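Local structure of glycerol dehydrogenase (Schizosaccharomyces pombe, 1TA9) at residues P222-I227 with S442-D447. The protein catalyses the NAD-dependent oxidation of glycerol to dihydroxyacetone, a zinc-dependent step in the assimilation of glycerol. Sequence-based numbering, arbitrary orientation.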
loop_
_atom_site.group_PDB
_atom_site.type_symbol
_atom_site.label_atom_id
_atom_site.label_comp_id
_atom_site.label_asym_id
_atom_site.label_seq_id
_atom_site.Cartn_x
_atom_site.Cartn_y
_atom_site.Cartn_z
ATOM N N PRO B 222 -14.439 -22.948 34.615
ATOM C CA PRO B 222 -14.889 -23.426 33.301
ATOM C C PRO B 222 -14.685 -22.331 32.258
ATOM O O PRO B 222 -15.020 -21.174 32.498
ATOM C CB PRO B 222 -16.363 -23.730 33.535
ATOM C CG PRO B 222 -16.377 -24.177 34.969
ATOM C CD PRO B 222 -15.485 -23.154 35.633
ATOM N N VAL B 223 -14.153 -22.696 31.097
ATOM C CA VAL B 223 -13.886 -21.713 30.053
ATOM C C VAL B 223 -15.126 -20.950 29.565
ATOM O O VAL B 223 -15.005 -19.886 28.954
ATOM C CB VAL B 223 -13.148 -22.374 28.858
ATOM C CG1 VAL B 223 -14.067 -23.343 28.140
ATOM C CG2 VAL B 223 -12.606 -21.298 27.917
ATOM N N ARG B 224 -16.320 -21.469 29.839
ATOM C CA ARG B 224 -17.530 -20.760 29.428
ATOM C C ARG B 224 -17.529 -19.371 30.089
ATOM O O ARG B 224 -17.984 -18.392 29.500
ATOM C CB ARG B 224 -18.787 -21.534 29.844
ATOM C CG ARG B 224 -20.083 -20.844 29.448
ATOM C CD ARG B 224 -21.324 -21.486 30.073
ATOM N NE ARG B 224 -22.527 -20.722 29.737
ATOM C CZ ARG B 224 -23.716 -20.887 30.307
ATOM N NH1 ARG B 224 -23.885 -21.798 31.259
ATOM N NH2 ARG B 224 -24.740 -20.134 29.926
ATOM N N PHE B 225 -17.005 -19.286 31.309
ATOM C CA PHE B 225 -16.949 -18.012 32.029
ATOM C C PHE B 225 -16.060 -16.983 31.325
ATOM O O PHE B 225 -16.436 -15.817 31.181
ATOM C CB PHE B 225 -16.437 -18.230 33.457
ATOM C CG PHE B 225 -17.451 -18.847 34.377
ATOM C CD1 PHE B 225 -18.479 -18.076 34.916
ATOM C CD2 PHE B 225 -17.390 -20.200 34.691
ATOM C CE1 PHE B 225 -19.436 -18.647 35.757
ATOM C CE2 PHE B 225 -18.344 -20.784 35.531
ATOM C CZ PHE B 225 -19.367 -20.005 36.062
ATOM N N LEU B 226 -14.876 -17.414 30.903
ATOM C CA LEU B 226 -13.948 -16.520 30.211
ATOM C C LEU B 226 -14.580 -16.021 28.920
ATOM O O LEU B 226 -14.472 -14.843 28.579
ATOM C CB LEU B 226 -12.636 -17.247 29.882
ATOM C CG LEU B 226 -11.596 -16.421 29.107
ATOM C CD1 LEU B 226 -11.028 -15.341 30.019
ATOM C CD2 LEU B 226 -10.474 -17.318 28.602
ATOM N N ILE B 227 -15.236 -16.929 28.202
ATOM C CA ILE B 227 -15.880 -16.590 26.945
ATOM C C ILE B 227 -16.977 -15.554 27.163
ATOM O O ILE B 227 -17.158 -14.654 26.345
ATOM C CB ILE B 227 -16.446 -17.854 26.264
ATOM C CG1 ILE B 227 -15.279 -18.737 25.814
ATOM C CG2 ILE B 227 -17.321 -17.468 25.074
ATOM C CD1 ILE B 227 -15.669 -20.117 25.321
ATOM N N SER B 442 -23.486 -23.191 34.857
ATOM C CA SER B 442 -22.990 -24.480 34.402
ATOM C C SER B 442 -21.899 -24.344 33.350
ATOM O O SER B 442 -21.852 -23.363 32.606
ATOM C CB SER B 442 -24.136 -25.304 33.803
ATOM O OG SER B 442 -25.236 -25.375 34.689
ATOM N N PRO B 443 -20.989 -25.326 33.288
ATOM C CA PRO B 443 -19.909 -25.298 32.299
ATOM C C PRO B 443 -20.552 -25.691 30.970
ATOM O O PRO B 443 -21.748 -25.988 30.931
ATOM C CB PRO B 443 -18.952 -26.383 32.795
ATOM C CG PRO B 443 -19.221 -26.441 34.275
ATOM C CD PRO B 443 -20.724 -26.346 34.317
ATOM N N HIS B 444 -19.771 -25.696 29.895
ATOM C CA HIS B 444 -20.293 -26.095 28.595
ATOM C C HIS B 444 -20.788 -27.539 28.696
ATOM O O HIS B 444 -20.290 -28.315 29.512
ATOM C CB HIS B 444 -19.201 -26.032 27.530
ATOM C CG HIS B 444 -18.806 -24.643 27.140
ATOM N ND1 HIS B 444 -17.506 -24.191 27.214
ATOM C CD2 HIS B 444 -19.533 -23.615 26.641
ATOM C CE1 HIS B 444 -17.449 -22.947 26.775
ATOM N NE2 HIS B 444 -18.666 -22.574 26.422
ATOM N N LEU B 445 -21.757 -27.891 27.859
ATOM C CA LEU B 445 -22.295 -29.245 27.839
ATOM C C LEU B 445 -21.241 -30.208 27.304
ATOM O O LEU B 445 -21.223 -31.387 27.655
ATOM C CB LEU B 445 -23.544 -29.297 26.956
ATOM C CG LEU B 445 -24.752 -28.555 27.529
ATOM C CD1 LEU B 445 -25.869 -28.488 26.502
ATOM C CD2 LEU B 445 -25.215 -29.266 28.796
ATOM N N THR B 446 -20.359 -29.691 26.458
ATOM C CA THR B 446 -19.298 -30.494 25.864
ATOM C C THR B 446 -17.964 -29.751 25.920
ATOM O O THR B 446 -17.927 -28.530 26.063
ATOM C CB THR B 446 -19.618 -30.832 24.388
ATOM O OG1 THR B 446 -19.843 -29.617 23.658
ATOM C CG2 THR B 446 -20.865 -31.699 24.296
ATOM N N ASP B 447 -16.872 -30.500 25.807
ATOM C CA ASP B 447 -15.528 -29.933 25.837
ATOM C C ASP B 447 -15.231 -29.271 24.489
ATOM O O ASP B 447 -15.224 -29.944 23.460
ATOM C CB ASP B 447 -14.518 -31.054 26.105
ATOM C CG ASP B 447 -13.080 -30.572 26.094
ATOM O OD1 ASP B 447 -12.177 -31.432 26.039
ATOM O OD2 ASP B 447 -12.848 -29.346 26.143
HETATM O O HOH W 1 -17.071 -24.581 30.030
#
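R224 and H444 carry this contact between the first turn of a helix and the C-terminal tail. R224 can be followed outward. Its CB lies over one face of the H444 ring, 3.7 Å from the centroid and 15° off the ring normal, a CH-pi contact. CG continues along the same ring, nearest NE2 and CD2. CG stands anti to the backbone N (chi1 180°) and the chain stays extended to NE, which carries the guanidinium past the imidazole to S442. R224 CD passes 3.2 Å from S442 O. At the tip, R224 NH1 gives a hydrogen bond of 2.9 Å to S442 O, fairly straight at 164° and close to the guanidinium plane. The guanidinium has further partners beyond these segments: NE forms a salt bridge with E335, NH2 donates to R330 O, and NH1 also donates to S439 O. With all three nitrogens engaged, the guanidinium is fixed in its rotation. An alanine here would keep the CB over the imidazole but is likely to leave E335 without its positive partner and the tail carbonyls without their donor.

The H444 ring is also bordered at its edge. V223 CG1 lies 3.7 Å from H444 ND1, and I227 CD1 is 3.6 Å from H444 CE1. A water accepts from both R224 N and H444 N, so it links the helix start to the tail. The rings of P222 and P443 touch, CG to CG at 3.7 Å.

H366 meets the H444 ring edge-to-face. In the helical part of this iron-containing alcohol dehydrogenase fold, the tail after helix 407-428 packs on the start of helix 223-245, which carries zinc ligand D232; E335 shares helix 333-347 with zinc ligand H333. V223 and L226 rest on helix 258-284.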